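Local coordinates for membrane protein (Acinetobacter baumannii AB307-0294, PDB 5DL5) that probably forms an OprD-family beta-barrel channel in the outer membrane, through which small solutes, including some antibiotics, are likely to enter the cell, at residues Ser324-Asn329 and Ala356-Trp361; Lys169-Met172 and Asn177-Ala180; Ala250-Ala255 and Pro261-Asp266; Tyr208-Asp211 and Glu217-Tyr220. All blocks are in the same frame, centred on the assembly; numbering follows the deposited sequence.

Contact 1. Residues Ser324-Asn329 and Ala356-Trp361; sequences SDFIGN and AFVYGW
Phe-326 lays its ring against Val-358 in a CH-pi contact that joins the loop between strands 289-300 and 332-341 to strand 351-365 of the beta-barrel wall. Methyl CG1 of Val-358 sits over the middle of the ring, 3.4 Å from its centroid and 10° off the normal, and is nearly equidistant from all six ring carbons. In Val-358, CG1 stands anti to the backbone N (chi1 -172°), which swings this methyl onto the aromatic face. The branched valine offers a compact methyl to a flat surface, and CB of Val-358 adds a second touch at CZ of Phe-326, 3.6 Å away. The ring edge is tight too: CE2 of Phe-326 lies 3.8 Å from N of Gly-360, whose lack of a side chain lets the ring come up to bare backbone. The other side of the strand is looser. There Tyr-359 turns away from the loop into a partly exposed position, its hydroxyl hydrogen-bonded to Gln-373. Within the loop, Phe-326 has left-handed backbone angles and gives its N-H to Ser-324 in an ST turn. Glu-374 is a second hydrogen-bond partner of the serine hydroxyl. A small hydroxyl residue suits this place because it closes the turn and also reaches the ring: OG of Ser-324 accepts from N of Phe-326 at 3.2 Å and lies over the ring face opposite Val-358, offset toward the rim.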
loop_
_atom_site.group_PDB
_atom_site.type_symbol
_atom_site.label_atom_id
_atom_site.label_comp_id
_atom_site.label_asym_id
_atom_site.label_seq_id
_atom_site.Cartn_x
_atom_site.Cartn_y
_atom_site.Cartn_z
ATOM N N SER A 324 -6.470 -4.387 10.320
ATOM C CA SER A 324 -5.198 -4.712 10.960
ATOM C C SER A 324 -4.278 -5.385 10.002
ATOM O O SER A 324 -4.712 -6.116 9.110
ATOM C CB SER A 324 -5.416 -5.665 12.183
ATOM O OG SER A 324 -4.194 -6.145 12.644
ATOM N N ASP A 325 -2.980 -5.174 10.178
ATOM C CA ASP A 325 -2.000 -5.820 9.323
ATOM C C ASP A 325 -1.322 -7.013 9.959
ATOM O O ASP A 325 -0.416 -7.610 9.315
ATOM C CB ASP A 325 -0.948 -4.841 8.943
ATOM C CG ASP A 325 -1.490 -3.785 7.962
ATOM O OD1 ASP A 325 -2.161 -4.121 6.976
ATOM O OD2 ASP A 325 -1.136 -2.647 8.171
ATOM N N PHE A 326 -1.671 -7.375 11.183
ATOM C CA PHE A 326 -1.123 -8.678 11.769
ATOM C C PHE A 326 0.405 -8.665 11.785
ATOM O O PHE A 326 1.090 -9.574 11.404
ATOM C CB PHE A 326 -1.756 -9.940 11.127
ATOM C CG PHE A 326 -3.288 -9.981 11.357
ATOM C CD1 PHE A 326 -4.155 -9.253 10.545
ATOM C CD2 PHE A 326 -3.834 -10.651 12.450
ATOM C CE1 PHE A 326 -5.552 -9.189 10.836
ATOM C CE2 PHE A 326 -5.224 -10.654 12.738
ATOM C CZ PHE A 326 -6.070 -9.847 11.958
ATOM N N ILE A 327 0.885 -7.569 12.373
ATOM C CA ILE A 327 2.317 -7.136 12.309
ATOM C C ILE A 327 2.870 -6.911 13.667
ATOM O O ILE A 327 3.944 -6.397 13.791
ATOM C CB ILE A 327 2.488 -5.779 11.527
ATOM C CG1 ILE A 327 1.560 -4.688 12.129
ATOM C CG2 ILE A 327 2.448 -6.039 10.042
ATOM C CD1 ILE A 327 1.762 -3.281 11.532
ATOM N N GLY A 328 2.233 -7.370 14.703
ATOM C CA GLY A 328 2.760 -7.293 16.044
ATOM C C GLY A 328 4.018 -8.159 16.251
ATOM O O GLY A 328 4.331 -9.107 15.501
ATOM N N ASN A 329 4.711 -7.762 17.276
ATOM C CA ASN A 329 5.954 -8.352 17.699
ATOM C C ASN A 329 5.701 -9.872 18.032
ATOM O O ASN A 329 4.864 -10.148 18.842
ATOM C CB ASN A 329 6.515 -7.568 18.838
ATOM C CG ASN A 329 7.885 -8.080 19.337
ATOM O OD1 ASN A 329 8.162 -9.282 19.405
ATOM N ND2 ASN A 329 8.641 -7.176 19.872
ATOM N N ALA A 356 -13.613 -12.720 4.691
ATOM C CA ALA A 356 -12.446 -13.288 5.254
ATOM C C ALA A 356 -12.475 -13.200 6.775
ATOM O O ALA A 356 -13.151 -12.333 7.375
ATOM C CB ALA A 356 -11.202 -12.530 4.724
ATOM N N PHE A 357 -11.767 -14.128 7.390
ATOM C CA PHE A 357 -11.557 -14.183 8.825
ATOM C C PHE A 357 -10.048 -14.387 9.088
ATOM O O PHE A 357 -9.492 -15.222 8.442
ATOM C CB PHE A 357 -12.329 -15.290 9.442
ATOM C CG PHE A 357 -12.058 -15.445 10.893
ATOM C CD1 PHE A 357 -12.591 -14.548 11.798
ATOM C CD2 PHE A 357 -11.246 -16.487 11.375
ATOM C CE1 PHE A 357 -12.328 -14.640 13.158
ATOM C CE2 PHE A 357 -11.006 -16.614 12.756
ATOM C CZ PHE A 357 -11.546 -15.671 13.632
ATOM N N VAL A 358 -9.444 -13.519 9.913
ATOM C CA VAL A 358 -8.042 -13.583 10.247
ATOM C C VAL A 358 -7.901 -13.545 11.785
ATOM O O VAL A 358 -8.615 -12.766 12.473
ATOM C CB VAL A 358 -7.216 -12.386 9.675
ATOM C CG1 VAL A 358 -5.730 -12.682 9.918
ATOM C CG2 VAL A 358 -7.555 -12.206 8.197
ATOM N N TYR A 359 -7.087 -14.473 12.299
ATOM C CA TYR A 359 -6.910 -14.629 13.768
ATOM C C TYR A 359 -5.424 -14.530 13.998
ATOM O O TYR A 359 -4.641 -15.318 13.365
ATOM C CB TYR A 359 -7.491 -15.995 14.219
ATOM C CG TYR A 359 -7.339 -16.219 15.670
ATOM C CD1 TYR A 359 -8.100 -15.479 16.630
ATOM C CD2 TYR A 359 -6.425 -17.136 16.131
ATOM C CE1 TYR A 359 -7.897 -15.661 18.000
ATOM C CE2 TYR A 359 -6.199 -17.330 17.462
ATOM C CZ TYR A 359 -6.899 -16.603 18.411
ATOM O OH TYR A 359 -6.611 -16.920 19.719
ATOM N N GLY A 360 -5.041 -13.714 14.972
ATOM C CA GLY A 360 -3.640 -13.425 15.273
ATOM C C GLY A 360 -3.382 -13.697 16.714
ATOM O O GLY A 360 -4.246 -13.416 17.537
ATOM N N TRP A 361 -2.162 -14.181 17.058
ATOM C CA TRP A 361 -1.868 -14.499 18.437
ATOM C C TRP A 361 -0.398 -14.434 18.737
ATOM O O TRP A 361 0.381 -14.232 17.809
ATOM C CB TRP A 361 -2.431 -15.925 18.758
ATOM C CG TRP A 361 -1.745 -17.067 18.133
ATOM C CD1 TRP A 361 -0.717 -17.818 18.706
ATOM C CD2 TRP A 361 -1.940 -17.600 16.801
ATOM N NE1 TRP A 361 -0.285 -18.765 17.801
ATOM C CE2 TRP A 361 -1.024 -18.637 16.632
ATOM C CE3 TRP A 361 -2.772 -17.261 15.708
ATOM C CZ2 TRP A 361 -0.996 -19.417 15.469
ATOM C CZ3 TRP A 361 -2.679 -18.064 14.498
ATOM C CH2 TRP A 361 -1.793 -19.068 14.409
#

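Contact 2. Residues Lys169-Met172 and Asn177-Ala180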
loop_
_atom_site.group_PDB
_atom_site.type_symbol
_atom_site.label_atom_id
_atom_site.label_comp_id
_atom_site.label_asym_id
_atom_site.label_seq_id
_atom_site.Cartn_x
_atom_site.Cartn_y
_atom_site.Cartn_z
ATOM N N LYS A 169 12.141 12.953 -0.940
ATOM C CA LYS A 169 10.947 13.527 -0.313
ATOM C C LYS A 169 9.867 12.480 -0.337
ATOM O O LYS A 169 9.793 11.695 -1.298
ATOM C CB LYS A 169 10.410 14.775 -1.057
ATOM C CG LYS A 169 11.459 15.996 -1.028
ATOM C CD LYS A 169 10.703 17.222 -1.628
ATOM C CE LYS A 169 11.577 18.462 -1.588
ATOM N NZ LYS A 169 10.569 19.509 -2.033
ATOM N N ASP A 170 9.018 12.541 0.673
ATOM C CA ASP A 170 7.846 11.642 0.756
ATOM C C ASP A 170 6.682 12.472 1.206
ATOM O O ASP A 170 6.776 13.121 2.194
ATOM C CB ASP A 170 8.185 10.529 1.738
ATOM C CG ASP A 170 6.956 9.618 2.076
ATOM O OD1 ASP A 170 6.003 9.573 1.314
ATOM O OD2 ASP A 170 6.971 9.011 3.141
ATOM N N GLN A 171 5.641 12.525 0.396
ATOM C CA GLN A 171 4.457 13.349 0.727
ATOM C C GLN A 171 3.210 12.419 0.859
ATOM O O GLN A 171 2.657 11.965 -0.144
ATOM C CB GLN A 171 4.179 14.404 -0.399
ATOM C CG GLN A 171 2.992 15.335 0.023
ATOM C CD GLN A 171 2.691 16.534 -0.945
ATOM O OE1 GLN A 171 3.057 16.535 -2.052
ATOM N NE2 GLN A 171 1.972 17.448 -0.504
ATOM N N MET A 172 2.825 12.144 2.103
ATOM C CA MET A 172 1.746 11.206 2.353
ATOM C C MET A 172 0.394 11.867 2.026
ATOM O O MET A 172 0.289 13.105 1.855
ATOM C CB MET A 172 1.733 10.735 3.818
ATOM C CG MET A 172 1.967 9.239 3.927
ATOM S SD MET A 172 0.665 8.281 3.145
ATOM C CE MET A 172 -0.659 8.505 4.360
ATOM N N ASN A 177 2.517 19.631 3.109
ATOM C CA ASN A 177 3.971 19.863 2.943
ATOM C C ASN A 177 4.453 18.829 1.993
ATOM O O ASN A 177 3.953 17.669 2.034
ATOM C CB ASN A 177 4.622 19.662 4.304
ATOM C CG ASN A 177 6.068 20.161 4.378
ATOM O OD1 ASN A 177 7.061 19.496 3.954
ATOM N ND2 ASN A 177 6.205 21.351 4.997
ATOM N N THR A 178 5.441 19.174 1.177
ATOM C CA THR A 178 5.950 18.250 0.164
ATOM C C THR A 178 6.924 17.173 0.718
ATOM O O THR A 178 7.207 16.252 0.049
ATOM C CB THR A 178 6.652 19.042 -0.925
ATOM O OG1 THR A 178 7.663 19.832 -0.288
ATOM C CG2 THR A 178 5.659 20.078 -1.530
ATOM N N ASP A 179 7.403 17.274 1.933
ATOM C CA ASP A 179 8.237 16.272 2.499
ATOM C C ASP A 179 7.713 15.969 3.924
ATOM O O ASP A 179 8.167 16.556 4.959
ATOM C CB ASP A 179 9.715 16.700 2.520
ATOM C CG ASP A 179 10.662 15.527 2.782
ATOM O OD1 ASP A 179 10.185 14.375 2.746
ATOM O OD2 ASP A 179 11.912 15.693 3.031
ATOM N N ALA A 180 6.694 15.113 3.953
ATOM C CA ALA A 180 5.985 14.764 5.234
ATOM C C ALA A 180 5.248 13.465 5.128
ATOM O O ALA A 180 4.342 13.318 4.337
ATOM C CB ALA A 180 5.050 15.910 5.743
#
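Lys-169 runs its extended side chain alongside Thr-178, and its successive atoms follow the returning chain. CB lies 3.7 Å from O of Thr-178, with OD1 of Asp-179 also close by. CG, placed anti to the carbonyl carbon (chi1 -64°), packs 3.9 Å from CG of Asp-179, while CD stays within 4.0 Å of O of Thr-178. At the tip, NZ makes a weak hydrogen bond of 3.4 Å to OG1 of Thr-178. The long aliphatic part thus lies along the Thr-178 carbonyl and the Asp-179 side chain, and the ammonium ends beside the exposed Thr-178.

The carboxylate of Asp-179 joins the two segments: its OD1 takes the N-H of Asp-170 at 3.0 Å, from 39° out of the carboxylate plane. The same oxygen accepts from N of Leu-187, so two backbone N-H groups hold the carboxylate. Ordinary backbone bonds continue the link, from N of Ala-180 to O of Asp-170 at 2.7 Å and from N of Met-172 to O of Ala-180 at 2.9 Å, the latter almost straight at 174°. Asn-177 shapes the approach by closing an Asx turn onto the N-H of Asp-179. Gln-171 lays its methylene CG 3.2 Å from O of Asn-177, and its NE2 hydrogen-bonds to the backbone O of Gln-175.

The loop leading to strand 190-200 thus folds back on the end of barrel-wall strand 160-171, tied by a single bridge of Gln-171 with Ala-180, while strand 146-148 pairs with Lys-169 and Gln-171 through the backbones of Thr-148 and Tyr-146.

Contact 3. Residues Ala250-Ala255 and Pro261-Asp266; sequences AHTYSA and PNYAAD
Tyr-263 drives its hydroxyl into the bend of residues 252-255, where hydrogen bonds dominate. OH of Tyr-263 lies 2.8 Å from OG1 of Thr-252, and either hydroxyl could be the donor. The same OH accepts from N of Ala-255 at 3.0 Å, with an angle of 156° at the hydrogen. The threonine oxygen reaches the tyrosine ring at its edge, in plane, while the two side chains meet at about a right angle. A tyrosine suits this place because its long ring carries the hydroxyl across to the other segment, where it can serve two partners.

Apolar contact is slight: CB of Ala-255 packs 3.6 Å from CZ of Tyr-263, a small methyl beside the phenol. A third kind is a ring-edge contact: CD2 of His-251 approaches O of Asp-266 to 3.3 Å, near the ring plane.

The short helix 263-266 is itself held by O of Asn-262, which accepts from N of both Ala-265 and Asp-266. Both segments belong to the long loop of the barrel between strands 233-246 and 273-286; the backbone of Thr-252 also bonds to Gly-267, just beyond the helix, and Ser-254 bonds to Asp-305 in the loop that follows strand 289-300.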
loop_
_atom_site.group_PDB
_atom_site.type_symbol
_atom_site.label_atom_id
_atom_site.label_comp_id
_atom_site.label_asym_id
_atom_site.label_seq_id
_atom_site.Cartn_x
_atom_site.Cartn_y
_atom_site.Cartn_z
ATOM N N ALA A 250 15.711 5.228 14.605
ATOM C CA ALA A 250 14.435 5.138 13.956
ATOM C C ALA A 250 13.248 5.169 14.907
ATOM O O ALA A 250 13.389 4.930 16.078
ATOM C CB ALA A 250 14.367 3.879 13.122
ATOM N N HIS A 251 12.072 5.386 14.323
ATOM C CA HIS A 251 10.840 5.413 15.003
ATOM C C HIS A 251 10.167 4.065 14.909
ATOM O O HIS A 251 9.898 3.561 13.811
ATOM C CB HIS A 251 9.948 6.502 14.402
ATOM C CG HIS A 251 10.370 7.869 14.778
ATOM N ND1 HIS A 251 11.165 8.672 13.974
ATOM C CD2 HIS A 251 10.079 8.602 15.871
ATOM C CE1 HIS A 251 11.360 9.826 14.568
ATOM N NE2 HIS A 251 10.672 9.822 15.692
ATOM N N THR A 252 9.898 3.473 16.064
ATOM C CA THR A 252 9.129 2.186 16.117
ATOM C C THR A 252 8.176 2.294 17.320
ATOM O O THR A 252 8.310 3.266 18.102
ATOM C CB THR A 252 10.076 0.975 16.390
ATOM O OG1 THR A 252 10.878 1.194 17.562
ATOM C CG2 THR A 252 10.949 0.679 15.260
ATOM N N TYR A 253 7.292 1.290 17.515
ATOM C CA TYR A 253 6.325 1.318 18.635
ATOM C C TYR A 253 6.242 -0.081 19.289
ATOM O O TYR A 253 5.993 -0.126 20.457
ATOM C CB TYR A 253 4.983 1.805 18.236
ATOM C CG TYR A 253 4.399 1.042 17.070
ATOM C CD1 TYR A 253 4.694 1.418 15.791
ATOM C CD2 TYR A 253 3.526 -0.144 17.253
ATOM C CE1 TYR A 253 4.153 0.757 14.678
ATOM C CE2 TYR A 253 3.013 -0.858 16.137
ATOM C CZ TYR A 253 3.310 -0.347 14.849
ATOM O OH TYR A 253 2.922 -0.954 13.651
ATOM N N SER A 254 6.505 -1.197 18.616
ATOM C CA SER A 254 6.288 -2.571 19.249
ATOM C C SER A 254 7.600 -3.207 19.737
ATOM O O SER A 254 7.646 -4.372 19.975
ATOM C CB SER A 254 5.533 -3.423 18.171
ATOM O OG SER A 254 6.390 -3.655 17.053
ATOM N N ALA A 255 8.711 -2.465 19.899
ATOM C CA ALA A 255 10.012 -3.092 20.163
ATOM C C ALA A 255 10.000 -3.760 21.492
ATOM O O ALA A 255 9.281 -3.296 22.369
ATOM C CB ALA A 255 11.149 -2.095 20.194
ATOM N N PRO A 261 14.857 4.928 27.908
ATOM C CA PRO A 261 13.865 5.330 28.913
ATOM C C PRO A 261 12.697 5.997 28.353
ATOM O O PRO A 261 11.604 5.868 28.878
ATOM C CB PRO A 261 14.651 6.332 29.820
ATOM C CG PRO A 261 16.080 5.804 29.772
ATOM C CD PRO A 261 16.232 5.174 28.369
ATOM N N ASN A 262 12.939 6.735 27.280
ATOM C CA ASN A 262 11.984 7.602 26.707
ATOM C C ASN A 262 11.214 7.008 25.540
ATOM O O ASN A 262 10.341 7.668 24.970
ATOM C CB ASN A 262 12.765 8.848 26.265
ATOM C CG ASN A 262 11.866 10.023 25.990
ATOM O OD1 ASN A 262 10.782 10.118 26.541
ATOM N ND2 ASN A 262 12.302 10.915 25.134
ATOM N N TYR A 263 11.512 5.752 25.197
ATOM C CA TYR A 263 10.906 5.048 24.039
ATOM C C TYR A 263 9.367 5.145 23.966
ATOM O O TYR A 263 8.742 5.388 22.890
ATOM C CB TYR A 263 11.286 3.539 24.118
ATOM C CG TYR A 263 10.759 2.708 23.013
ATOM C CD1 TYR A 263 11.278 2.872 21.703
ATOM C CD2 TYR A 263 9.690 1.798 23.191
ATOM C CE1 TYR A 263 10.789 2.151 20.647
ATOM C CE2 TYR A 263 9.244 1.023 22.158
ATOM C CZ TYR A 263 9.784 1.218 20.874
ATOM O OH TYR A 263 9.376 0.485 19.809
ATOM N N ALA A 264 8.820 4.932 25.145
ATOM C CA ALA A 264 7.449 5.235 25.613
ATOM C C ALA A 264 6.841 6.444 25.010
ATOM O O ALA A 264 5.705 6.432 24.592
ATOM C CB ALA A 264 7.527 5.419 27.182
ATOM N N ALA A 265 7.636 7.501 24.984
ATOM C CA ALA A 265 7.258 8.799 24.497
ATOM C C ALA A 265 7.771 9.164 23.087
ATOM O O ALA A 265 7.085 9.821 22.362
ATOM C CB ALA A 265 7.783 9.816 25.499
ATOM N N ASP A 266 9.000 8.774 22.752
ATOM C CA ASP A 266 9.716 9.148 21.526
ATOM C C ASP A 266 9.467 8.181 20.337
ATOM O O ASP A 266 9.470 8.579 19.159
ATOM C CB ASP A 266 11.246 9.058 21.808
ATOM C CG ASP A 266 11.785 10.259 22.437
ATOM O OD1 ASP A 266 10.938 11.127 22.765
ATOM O OD2 ASP A 266 13.042 10.349 22.687
#

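Contact 4. Residues Tyr208-Asp211 and Glu217-Tyr220; sequences YGLD and ERHY
O of Arg-218 receives the N-H of Leu-210 at 2.7 Å, and CA of Gly-209 adds a CH...O contact to the same oxygen. This is the ladder of a beta hairpin in the barrel wall: strands 203-212 and 216-229 run antiparallel; the axes of segments 208-211 and 217-220 approach to 4.6 Å at 172°. Leu-210 with Arg-218 and Tyr-208 with Tyr-220 are hydrogen-bonded pairs, each closed by two backbone bonds; Gly-209 with His-219 and Asp-211 with Glu-217 are non-hydrogen-bonded.

The face with Tyr-208, Leu-210, Arg-218 and Tyr-220 is buried. The two tyrosines lie side by side, CD2 of Tyr-220 meeting the ring edge of Tyr-208 at CD1, 4.0 Å away; both side chains also touch Pro-133. Arg-218 bends at chi3 (72°), bringing NH2 within 3.9 Å of CD2 of Leu-210; it salt-bridges Asp-311 and hydrogen-bonds O of Val-134.

On the other face, CD2 of His-219 settles 3.8 Å from CA of Gly-209, which has no side chain. Next, like charge may favour a proton on one of two acids, Lys-245 being a weak, long ion-pair partner of Glu-217: OD2 of Asp-211 lies 3.4 Å from OE2 of Glu-217, carboxylate planes 61° apart.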
loop_
_atom_site.group_PDB
_atom_site.type_symbol
_atom_site.label_atom_id
_atom_site.label_comp_id
_atom_site.label_asym_id
_atom_site.label_seq_id
_atom_site.Cartn_x
_atom_site.Cartn_y
_atom_site.Cartn_z
ATOM N N TYR A 208 13.732 -7.207 -3.716
ATOM C CA TYR A 208 13.940 -5.767 -3.686
ATOM C C TYR A 208 14.650 -5.417 -2.370
ATOM O O TYR A 208 14.493 -6.098 -1.378
ATOM C CB TYR A 208 12.573 -5.022 -3.696
ATOM C CG TYR A 208 11.825 -5.085 -4.958
ATOM C CD1 TYR A 208 10.937 -6.104 -5.187
ATOM C CD2 TYR A 208 12.020 -4.144 -5.939
ATOM C CE1 TYR A 208 10.247 -6.213 -6.409
ATOM C CE2 TYR A 208 11.348 -4.196 -7.175
ATOM C CZ TYR A 208 10.450 -5.246 -7.378
ATOM O OH TYR A 208 9.768 -5.392 -8.547
ATOM N N GLY A 209 15.364 -4.317 -2.391
ATOM C CA GLY A 209 16.094 -3.758 -1.274
ATOM C C GLY A 209 15.810 -2.264 -1.100
ATOM O O GLY A 209 15.586 -1.511 -2.112
ATOM N N LEU A 210 15.836 -1.830 0.160
ATOM C CA LEU A 210 15.719 -0.449 0.510
ATOM C C LEU A 210 16.819 -0.172 1.530
ATOM O O LEU A 210 16.927 -0.861 2.561
ATOM C CB LEU A 210 14.378 -0.102 1.162
ATOM C CG LEU A 210 14.233 1.235 1.871
ATOM C CD1 LEU A 210 14.314 2.489 0.999
ATOM C CD2 LEU A 210 12.919 1.295 2.574
ATOM N N ASP A 211 17.531 0.933 1.307
ATOM C CA ASP A 211 18.364 1.512 2.372
ATOM C C ASP A 211 18.006 2.974 2.554
ATOM O O ASP A 211 18.273 3.813 1.631
ATOM C CB ASP A 211 19.834 1.342 2.000
ATOM C CG ASP A 211 20.791 1.929 3.083
ATOM O OD1 ASP A 211 20.558 2.993 3.593
ATOM O OD2 ASP A 211 21.771 1.335 3.459
ATOM N N GLU A 217 16.906 -0.479 6.948
ATOM C CA GLU A 217 17.261 -1.305 5.818
ATOM C C GLU A 217 16.198 -2.352 5.708
ATOM O O GLU A 217 15.727 -2.894 6.737
ATOM C CB GLU A 217 18.690 -1.921 5.977
ATOM C CG GLU A 217 19.722 -0.848 6.207
ATOM C CD GLU A 217 21.135 -1.369 6.564
ATOM O OE1 GLU A 217 21.330 -2.501 7.165
ATOM O OE2 GLU A 217 22.063 -0.562 6.277
ATOM N N ARG A 218 15.767 -2.605 4.488
ATOM C CA ARG A 218 14.683 -3.524 4.274
ATOM C C ARG A 218 14.839 -4.299 2.994
ATOM O O ARG A 218 15.238 -3.719 1.975
ATOM C CB ARG A 218 13.347 -2.782 4.299
ATOM C CG ARG A 218 12.146 -3.674 4.077
ATOM C CD ARG A 218 10.877 -3.080 4.724
ATOM N NE ARG A 218 10.410 -1.984 4.037
ATOM C CZ ARG A 218 9.701 -0.933 4.561
ATOM N NH1 ARG A 218 9.469 -0.757 5.857
ATOM N NH2 ARG A 218 9.408 0.023 3.733
ATOM N N HIS A 219 14.628 -5.610 3.078
ATOM C CA HIS A 219 14.593 -6.447 1.909
ATOM C C HIS A 219 13.284 -7.174 1.796
ATOM O O HIS A 219 12.692 -7.516 2.828
ATOM C CB HIS A 219 15.801 -7.402 1.952
ATOM C CG HIS A 219 17.134 -6.690 1.963
ATOM N ND1 HIS A 219 17.773 -6.312 3.123
ATOM C CD2 HIS A 219 17.901 -6.219 0.946
ATOM C CE1 HIS A 219 18.895 -5.684 2.827
ATOM N NE2 HIS A 219 18.985 -5.604 1.516
ATOM N N TYR A 220 12.858 -7.466 0.573
ATOM C CA TYR A 220 11.579 -8.155 0.300
ATOM C C TYR A 220 11.925 -9.211 -0.744
ATOM O O TYR A 220 12.695 -8.964 -1.674
ATOM C CB TYR A 220 10.538 -7.211 -0.290
ATOM C CG TYR A 220 9.256 -7.851 -0.849
ATOM C CD1 TYR A 220 8.185 -8.162 -0.017
ATOM C CD2 TYR A 220 9.146 -8.117 -2.179
ATOM C CE1 TYR A 220 7.055 -8.717 -0.501
ATOM C CE2 TYR A 220 8.011 -8.746 -2.671
ATOM C CZ TYR A 220 6.964 -8.945 -1.834
ATOM O OH TYR A 220 5.830 -9.510 -2.270
#

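In the fold
Contacts 1, 2 and 4 each include barrel strand, whereas contact 3 lies wholly in the connection between strands 233-246 and 273-286, which includes the short helix 263-266. Contacts 1 and 3 touch directly although their centres are 22 Å apart: ND2 of Asn-329 probably bonds to O of Ser-254 at 3.0 Å, and CD1 of Ile-327 packs against OH of Tyr-253. The others stay apart, with nearest atoms about 8 Å between contacts 3 and 4 and about 12 Å between contacts 1 and 2. Bound C8E molecules lie about 8, 9 and 10 Å from the side chains of Tyr-253, Met-172 and Phe-326 respectively. Along the chain the order is contact 2, 4, 3, 1.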